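Local coordinates for acetyltransferase (Sinorhizobium meliloti, PDB 4JXR), which binds acetyl-CoA and, as a GNAT-family member resembling phosphinothricin acetyltransferases, probably transfers its acetyl group to an acceptor not yet defined, at residues A[174-178]-A[179-183]; A[134-138]-A[139-143]; A[39-42]-A[43-46]; A[17-20]-A[21-24]. All blocks are in the same frame, centred on the assembly; numbering follows the deposited sequence.

Contact 1: A[174-178]-A[179-183]; sequences PTEGV and YPDTL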
# COMPACT_ATOMS: atom_id res chain seq x y z
N PRO A 174 13.50 15.59 -9.82
CA PRO A 174 12.46 16.60 -9.65
C PRO A 174 13.01 17.91 -9.13
O PRO A 174 13.86 17.93 -8.29
CB PRO A 174 11.46 16.01 -8.63
CG PRO A 174 11.59 14.60 -8.94
CD PRO A 174 13.16 14.43 -9.00
N THR A 175 12.30 18.96 -9.49
CA THR A 175 12.68 20.30 -9.04
C THR A 175 12.43 20.44 -7.55
O THR A 175 11.32 20.19 -7.09
CB THR A 175 11.86 21.30 -9.82
OG1 THR A 175 12.11 21.06 -11.22
CG2 THR A 175 12.25 22.70 -9.47
N GLU A 176 13.45 20.83 -6.77
CA GLU A 176 13.30 21.01 -5.35
C GLU A 176 12.39 22.16 -5.04
O GLU A 176 12.47 23.23 -5.63
CB GLU A 176 14.65 21.19 -4.62
CG GLU A 176 15.55 19.98 -4.69
CD GLU A 176 16.88 20.22 -4.00
OE1 GLU A 176 17.01 21.27 -3.32
OE2 GLU A 176 17.78 19.36 -4.15
N GLY A 177 11.55 21.96 -4.06
CA GLY A 177 10.78 23.02 -3.46
C GLY A 177 9.54 23.45 -4.19
O GLY A 177 8.92 24.42 -3.80
N VAL A 178 9.15 22.71 -5.22
CA VAL A 178 7.89 22.99 -5.88
C VAL A 178 7.08 21.70 -5.87
O VAL A 178 7.63 20.58 -5.95
CB VAL A 178 7.98 23.49 -7.33
CG1 VAL A 178 8.93 24.67 -7.49
CG2 VAL A 178 8.48 22.46 -8.27
N TYR A 179 5.77 21.88 -5.70
CA TYR A 179 4.86 20.74 -5.64
C TYR A 179 5.14 19.82 -6.81
O TYR A 179 5.29 20.30 -7.90
CB TYR A 179 3.41 21.28 -5.70
CG TYR A 179 2.33 20.21 -5.49
CD1 TYR A 179 1.89 19.93 -4.23
CD2 TYR A 179 1.78 19.51 -6.55
CE1 TYR A 179 0.89 18.98 -4.00
CE2 TYR A 179 0.83 18.54 -6.33
CZ TYR A 179 0.35 18.28 -5.06
OH TYR A 179 -0.61 17.32 -4.90
N PRO A 180 5.15 18.48 -6.60
CA PRO A 180 4.79 17.75 -5.35
C PRO A 180 5.98 17.44 -4.46
O PRO A 180 5.85 16.66 -3.52
CB PRO A 180 4.13 16.48 -5.91
CG PRO A 180 4.95 16.21 -7.15
CD PRO A 180 5.21 17.58 -7.74
N ASP A 181 7.15 18.06 -4.70
CA ASP A 181 8.29 17.86 -3.81
C ASP A 181 7.98 18.29 -2.40
O ASP A 181 8.63 17.82 -1.45
CB ASP A 181 9.49 18.67 -4.31
CG ASP A 181 10.74 18.35 -3.58
OD1 ASP A 181 11.12 17.18 -3.49
OD2 ASP A 181 11.41 19.30 -3.08
N THR A 182 7.03 19.19 -2.25
CA THR A 182 6.63 19.73 -0.97
C THR A 182 5.70 18.83 -0.15
O THR A 182 5.38 19.15 0.99
CB THR A 182 5.94 21.07 -1.19
OG1 THR A 182 4.93 20.87 -2.16
CG2 THR A 182 6.92 22.09 -1.72
N LEU A 183 5.23 17.70 -0.72
CA LEU A 183 4.36 16.78 0.01
C LEU A 183 5.17 15.93 0.96
O LEU A 183 6.25 15.44 0.67
CB LEU A 183 3.63 15.84 -0.94
CG LEU A 183 2.43 16.40 -1.67
CD1 LEU A 183 1.98 15.40 -2.71
CD2 LEU A 183 1.31 16.65 -0.71
O HOH W 1 13.51 16.90 -5.10

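Contact 2: A[134-138]-A[139-143]; sequences LHRAL and GFELQ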
# COMPACT_ATOMS: atom_id res chain seq x y z
N LEU A 134 -8.58 -1.30 -19.46
CA LEU A 134 -8.71 0.16 -19.43
C LEU A 134 -7.38 0.84 -19.19
O LEU A 134 -7.00 1.79 -19.85
CB LEU A 134 -9.72 0.55 -18.32
CG LEU A 134 -9.75 2.05 -17.97
CD1 LEU A 134 -10.15 2.91 -19.15
CD2 LEU A 134 -10.66 2.28 -16.77
N HIS A 135 -6.67 0.33 -18.18
CA HIS A 135 -5.38 0.91 -17.85
C HIS A 135 -4.37 0.66 -18.96
O HIS A 135 -3.61 1.55 -19.31
CB HIS A 135 -4.89 0.40 -16.51
CG HIS A 135 -5.64 0.98 -15.35
ND1 HIS A 135 -6.87 0.55 -14.93
CD2 HIS A 135 -5.34 2.02 -14.56
CE1 HIS A 135 -7.28 1.32 -13.92
NE2 HIS A 135 -6.36 2.22 -13.67
N ARG A 136 -4.34 -0.54 -19.54
CA ARG A 136 -3.43 -0.83 -20.64
C ARG A 136 -3.65 0.16 -21.77
O ARG A 136 -2.67 0.65 -22.36
CB ARG A 136 -3.64 -2.27 -21.15
CG ARG A 136 -2.66 -2.67 -22.23
CD ARG A 136 -1.30 -3.02 -21.64
NE ARG A 136 -0.27 -3.17 -22.62
CZ ARG A 136 0.59 -2.22 -22.94
NH1 ARG A 136 0.65 -1.08 -22.25
NH2 ARG A 136 1.42 -2.43 -23.96
N ALA A 137 -4.88 0.48 -22.08
CA ALA A 137 -5.21 1.40 -23.15
C ALA A 137 -4.67 2.79 -22.93
O ALA A 137 -4.47 3.53 -23.90
CB ALA A 137 -6.72 1.50 -23.33
N LEU A 138 -4.42 3.17 -21.68
CA LEU A 138 -3.85 4.44 -21.27
C LEU A 138 -2.36 4.33 -21.03
O LEU A 138 -1.77 5.25 -20.48
CB LEU A 138 -4.59 5.01 -20.03
CG LEU A 138 -5.72 5.99 -20.24
CD1 LEU A 138 -5.18 7.29 -20.79
CD2 LEU A 138 -6.72 5.42 -21.20
N GLY A 139 -1.71 3.26 -21.48
CA GLY A 139 -0.29 3.16 -21.39
C GLY A 139 0.25 2.54 -20.14
O GLY A 139 1.48 2.48 -19.97
N PHE A 140 -0.57 2.04 -19.25
CA PHE A 140 -0.10 1.29 -18.11
C PHE A 140 0.39 -0.08 -18.55
O PHE A 140 -0.17 -0.66 -19.49
CB PHE A 140 -1.17 1.11 -17.05
CG PHE A 140 -1.57 2.34 -16.28
CD1 PHE A 140 -2.30 3.35 -16.86
CD2 PHE A 140 -1.26 2.45 -14.94
CE1 PHE A 140 -2.66 4.46 -16.13
CE2 PHE A 140 -1.69 3.54 -14.19
CZ PHE A 140 -2.36 4.55 -14.79
N GLU A 141 1.39 -0.59 -17.88
CA GLU A 141 1.86 -1.96 -18.08
C GLU A 141 1.71 -2.74 -16.81
O GLU A 141 1.92 -2.24 -15.71
CB GLU A 141 3.33 -1.93 -18.48
CG GLU A 141 3.52 -1.21 -19.82
CD GLU A 141 4.90 -1.23 -20.41
OE1 GLU A 141 5.86 -1.79 -19.83
OE2 GLU A 141 5.00 -0.63 -21.50
N LEU A 142 1.33 -4.00 -16.95
CA LEU A 142 1.22 -4.91 -15.84
C LEU A 142 2.58 -5.17 -15.22
O LEU A 142 3.51 -5.55 -15.91
CB LEU A 142 0.54 -6.21 -16.33
CG LEU A 142 0.21 -7.25 -15.27
CD1 LEU A 142 -0.80 -6.76 -14.27
CD2 LEU A 142 -0.29 -8.51 -15.95
N GLN A 143 2.70 -4.95 -13.93
CA GLN A 143 3.90 -5.17 -13.20
C GLN A 143 3.89 -6.41 -12.37
O GLN A 143 4.97 -6.95 -12.07
CB GLN A 143 4.21 -3.98 -12.31
CG GLN A 143 4.34 -2.67 -13.02
CD GLN A 143 5.38 -2.71 -14.08
OE1 GLN A 143 6.52 -3.17 -13.82
NE2 GLN A 143 5.08 -2.20 -15.24

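Contact 3: A[39-42]-A[43-46]; sequences EAEM and ALRF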
# COMPACT_ATOMS: atom_id res chain seq x y z
N GLU A 39 -21.71 9.10 3.87
CA GLU A 39 -21.38 10.32 3.19
C GLU A 39 -20.40 11.15 4.00
O GLU A 39 -19.48 11.76 3.47
CB GLU A 39 -22.63 11.10 2.82
CG GLU A 39 -22.33 12.33 2.01
CD GLU A 39 -23.56 13.15 1.59
OE1 GLU A 39 -24.62 12.61 1.57
OE2 GLU A 39 -23.32 14.35 1.29
N ALA A 40 -20.57 11.17 5.33
CA ALA A 40 -19.67 11.92 6.19
C ALA A 40 -18.22 11.40 6.03
O ALA A 40 -17.29 12.19 5.98
CB ALA A 40 -20.08 11.82 7.63
N GLU A 41 -18.07 10.08 5.99
CA GLU A 41 -16.75 9.49 5.83
C GLU A 41 -16.18 9.80 4.46
O GLU A 41 -15.01 10.15 4.33
CB GLU A 41 -16.76 8.02 6.11
CG GLU A 41 -15.45 7.30 5.83
CD GLU A 41 -14.26 7.77 6.62
OE1 GLU A 41 -14.44 8.28 7.74
OE2 GLU A 41 -13.12 7.59 6.12
N MSE A 42 -16.98 9.65 3.41
CA MSE A 42 -16.53 9.97 2.07
C MSE A 42 -16.10 11.43 1.97
O MSE A 42 -15.16 11.77 1.24
CB MSE A 42 -17.58 9.64 1.05
CG MSE A 42 -17.86 8.12 0.92
SE MSE A 42 -16.37 7.07 0.41
CE MSE A 42 -16.29 7.52 -1.49
N ALA A 43 -16.84 12.33 2.66
CA ALA A 43 -16.53 13.73 2.66
C ALA A 43 -15.19 14.02 3.32
O ALA A 43 -14.45 14.86 2.83
CB ALA A 43 -17.65 14.51 3.36
N LEU A 44 -14.88 13.34 4.41
CA LEU A 44 -13.58 13.49 5.04
C LEU A 44 -12.48 13.01 4.10
O LEU A 44 -11.45 13.66 3.94
CB LEU A 44 -13.52 12.75 6.36
CG LEU A 44 -12.18 12.72 7.07
CD1 LEU A 44 -11.68 14.12 7.31
CD2 LEU A 44 -12.25 11.98 8.37
N ARG A 45 -12.70 11.87 3.45
CA ARG A 45 -11.72 11.38 2.48
C ARG A 45 -11.50 12.39 1.35
O ARG A 45 -10.36 12.65 0.97
CB ARG A 45 -12.15 10.02 1.92
CG ARG A 45 -12.19 8.93 2.98
CD ARG A 45 -12.68 7.61 2.42
NE ARG A 45 -12.89 6.62 3.46
CZ ARG A 45 -13.21 5.34 3.23
NH1 ARG A 45 -13.33 4.89 2.00
NH2 ARG A 45 -13.40 4.51 4.25
N PHE A 46 -12.57 12.95 0.82
CA PHE A 46 -12.49 13.97 -0.20
C PHE A 46 -11.70 15.17 0.28
O PHE A 46 -10.86 15.70 -0.45
CB PHE A 46 -13.91 14.39 -0.61
CG PHE A 46 -14.01 15.67 -1.36
CD1 PHE A 46 -13.86 15.75 -2.74
CD2 PHE A 46 -14.30 16.85 -0.67
CE1 PHE A 46 -13.97 16.95 -3.40
CE2 PHE A 46 -14.39 18.04 -1.33
CZ PHE A 46 -14.26 18.09 -2.69
O HOH W 2 -12.36 4.84 7.21

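Contact 4: A[17-20]-A[21-24]; sequences ITEI and YRES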
# COMPACT_ATOMS: atom_id res chain seq x y z
N ILE A 17 -21.37 10.62 -5.15
CA ILE A 17 -20.14 9.87 -5.02
C ILE A 17 -20.30 8.72 -4.02
O ILE A 17 -19.90 7.58 -4.27
CB ILE A 17 -19.00 10.80 -4.62
CG1 ILE A 17 -18.57 11.69 -5.79
CG2 ILE A 17 -17.81 10.04 -4.05
CD1 ILE A 17 -17.77 12.89 -5.40
N THR A 18 -20.95 9.02 -2.89
CA THR A 18 -21.15 8.04 -1.85
C THR A 18 -22.00 6.88 -2.35
O THR A 18 -21.74 5.74 -2.05
CB THR A 18 -21.73 8.71 -0.60
OG1 THR A 18 -20.82 9.70 -0.10
CG2 THR A 18 -21.98 7.71 0.51
N GLU A 19 -23.05 7.25 -3.08
CA GLU A 19 -23.92 6.19 -3.64
C GLU A 19 -23.26 5.21 -4.73
O GLU A 19 -23.38 3.96 -4.76
CB GLU A 19 -25.22 6.75 -4.23
CG GLU A 19 -26.13 5.61 -4.75
CD GLU A 19 -26.31 4.45 -3.75
OE1 GLU A 19 -26.10 3.23 -4.10
OE2 GLU A 19 -26.66 4.76 -2.59
N ILE A 20 -22.43 5.88 -5.55
CA ILE A 20 -21.65 5.14 -6.52
C ILE A 20 -20.70 4.20 -5.81
O ILE A 20 -20.58 3.02 -6.16
CB ILE A 20 -20.91 6.08 -7.49
CG1 ILE A 20 -21.91 6.82 -8.36
CG2 ILE A 20 -19.92 5.35 -8.34
CD1 ILE A 20 -21.34 8.03 -9.08
N TYR A 21 -19.98 4.72 -4.83
CA TYR A 21 -19.04 3.89 -4.11
C TYR A 21 -19.76 2.78 -3.34
O TYR A 21 -19.29 1.65 -3.30
CB TYR A 21 -18.17 4.73 -3.16
CG TYR A 21 -17.01 3.96 -2.57
CD1 TYR A 21 -16.03 3.41 -3.39
CD2 TYR A 21 -16.88 3.79 -1.21
CE1 TYR A 21 -14.97 2.70 -2.86
CE2 TYR A 21 -15.82 3.08 -0.66
CZ TYR A 21 -14.87 2.54 -1.50
OH TYR A 21 -13.80 1.84 -0.98
N ARG A 22 -20.91 3.10 -2.73
CA ARG A 22 -21.67 2.08 -2.02
C ARG A 22 -21.97 0.87 -2.93
O ARG A 22 -21.81 -0.29 -2.52
CB ARG A 22 -22.97 2.68 -1.50
CG ARG A 22 -23.93 1.67 -0.88
CD ARG A 22 -25.20 2.32 -0.29
NE ARG A 22 -25.94 1.34 0.53
CZ ARG A 22 -25.78 1.18 1.84
NH1 ARG A 22 -24.96 1.97 2.54
NH2 ARG A 22 -26.46 0.23 2.45
N GLU A 23 -22.41 1.15 -4.16
CA GLU A 23 -22.78 0.08 -5.08
C GLU A 23 -21.53 -0.76 -5.34
O GLU A 23 -21.60 -2.01 -5.46
CB GLU A 23 -23.39 0.67 -6.34
CG GLU A 23 -23.97 -0.35 -7.32
CD GLU A 23 -22.99 -1.18 -8.12
OE1 GLU A 23 -21.84 -0.75 -8.50
OE2 GLU A 23 -23.49 -2.29 -8.51
N SER A 24 -20.38 -0.11 -5.53
CA SER A 24 -19.12 -0.83 -5.77
C SER A 24 -18.72 -1.66 -4.57
O SER A 24 -18.29 -2.83 -4.70
CB SER A 24 -18.01 0.16 -6.10
OG SER A 24 -16.78 -0.49 -6.42
O HOH W 3 -20.79 1.76 -8.63

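Contact 1: A[174-178]-A[179-183]
Gly177 and Asp181 face each other across a compact loop made of two consecutive beta turns. A type II turn runs from Thr175 to Val178, with Gly177 at positive phi. A type I turn follows from Pro180 to Leu183, closed by Leu183 N on Pro180 O. Between them the peptide bond before Pro180 is cis, and it folds the chain back. Asp181 N then reaches Val178 O at 2.9 Å, with a bent N-H...O angle of 140°. Asp181 CG stands anti to the backbone N (chi1 -171°), which carries the carboxylate over the first turn. Asp181 OD2 takes the N-H of Gly177 in a nearly straight bond of 175°, with Gly177 N 2.8 Å away. The donor arrives on the anti side of OD2, somewhat out of the carboxylate plane. CB of Asp181 lies 3.7 Å from Thr175 O. Thr182 CG2 rests 3.7 Å from Gly177 O. Within 179-183, CB of Pro180 lies over one face of the Tyr179 ring, offset from its centre, while Tyr179 OH bonds to Asn52 O. Asp181 OD1 accepts a hydrogen bond from a water at 2.9 Å and forms a salt bridge with Arg82. Asp181 is buried, and its carboxylate, probably ionised, is balanced by Arg82 and further held by a backbone N-H and a water. One carboxylate thus ties both turns to the body of the protein.

Contact 2: A[134-138]-A[139-143]
His135 and Phe140 meet as a T-shaped aromatic pair. The imidazole edge points at the phenyl face, with CD2 of His135 over the ring centre of Phe140. The centroids are 4.9 Å apart and the planes stand at 87°. His135 CB and Phe140 CB also touch, at 3.8 Å. On the outer side, Arg136 reaches forward along the chain. Its bend at chi2 (78°) turns the guanidinium back toward the backbone. Arg136 NH1 gives a hydrogen bond to Phe140 O at 2.9 Å, coming from above the carbonyl plane. Arg136 CD lies 3.4 Å from Phe140 O. The carboxylate of Glu141 is near this guanidinium, but its charge is too distant for a salt bridge. Backbone bonds set these side chains in place. Phe140 N bonds to His135 O at 3.1 Å, and Gly139 N bonds to Arg136 O at 2.9 Å. His135 O also accepts from Leu138 N, and the two donors approach from opposite faces of its plane. Farther out, both imidazole nitrogens are engaged: NE2 with Asp87 and ND1 with Ser131 O. Phe140 packs on Met120 and Met162 of the central sheet. Gly139, at positive phi, is the C-prime residue of a Schellman motif. The motif ends helix 129-137 and turns the chain into strand 141-152 of the GNAT fold, close to Ile89 of the acetyl-CoA site.

Contact 3: A[39-42]-A[43-46]
This contact spans about two turns of helix 39-51, carrying an i to i+4 salt bridge between Glu41 and Arg45 in the GNAT fold. Successive backbone bonds build this part of the helix, among them Ala43 N to Glu39 O at 2.8 Å and Phe46 N to Met42 O at 2.9 Å. Glu41 bends at chi2 (61°) and so brings its carboxylate back over the helix toward Arg45. The Arg45 chain runs extended from CG to NE. Arg45 NE meets Glu41 OE2 at 2.8 Å, with an N-H...O angle of 164°. The oxygen lies at the guanidinium edge, in its plane, and uses its anti lone pair. The two flat groups are steeply turned, at 74°, so one oxygen makes the bond rather than a paired fork. Arg45 NH2 has a second anionic partner in Glu33, which probably helps to hold the guanidinium. Met42, present as selenomethionine, is bent at chi2 and chi3. It is buried against Leu14 and Thr18 of helix 14-27, and joins the two helices. Met42 SE also lies 4.1 Å from Arg45 NH1. A water accepts from Arg45 NH2 at 3.2 Å and donates weakly to Glu41 OE2 at 3.1 Å.

Contact 4: A[17-20]-A[21-24]
Glu19 and Arg22 lie obliquely across each other on the exposed side of helix 14-27. Glu19 bends at chi2 (48°), while Arg22 stays extended from CG to NE. The carboxylate therefore comes beside the aliphatic part of the arginine, with Glu19 OE2 3.7 Å from Arg22 CD. Glu19 OE2 stays 4.7 Å from Arg22 NE, and the two planes differ by 52°. The pair is a loose charge contact rather than a salt bridge. Both side chains also have a second conformer, so this approach is one of the modelled alternatives and doubtful as a fixed contact. Tyr21 leaves the helix in another direction. Tyr21 CB packs on Ile17 O at 3.5 Å, and its ring runs inward to an edge-to-face pair with Tyr90. Its hydroxyl is hydrogen-bonded to Thr31 and Glu33. Ile20 is turned toward the sheet, where it touches Val66 and Tyr69. Under these side chains the backbone bonds are regular, such as Tyr21 N to Ile17 O at 2.9 Å. A water lies within hydrogen-bonding distance of both Ile20 O and Glu23 OE1. Glu23 OE1 forms a salt bridge with Arg96, and Glu23 OE2 is hydrogen-bonded to Asn27. The helix is thus amphipathic. Apolar and aromatic groups fix its inner side, near Leu91 of the acetyl-CoA site, while the outer Glu19 and Arg22 probably attract weakly.

Overall arrangement
Contacts 3 and 4 belong together: helices 14-27 and 39-51, which follow each other, touch, and the centres of the two contacts are about 12 Å apart. Met42 SE meets Tyr21 CD2 at 3.7 Å there, and Glu33 serves both Arg45 and Tyr21. Contact 3 lies at the surface, whereas contact 4 is partly buried. Contact 2 is also partly buried but sits on the opposite side of the chain's centre from both, where a helix passes into a strand. Its polar links use mostly backbone atoms, and its apolar side is aromatic. Contact 1 is peripheral, in the C-terminal loop, and rests on a buried carboxylate instead of a helical salt bridge.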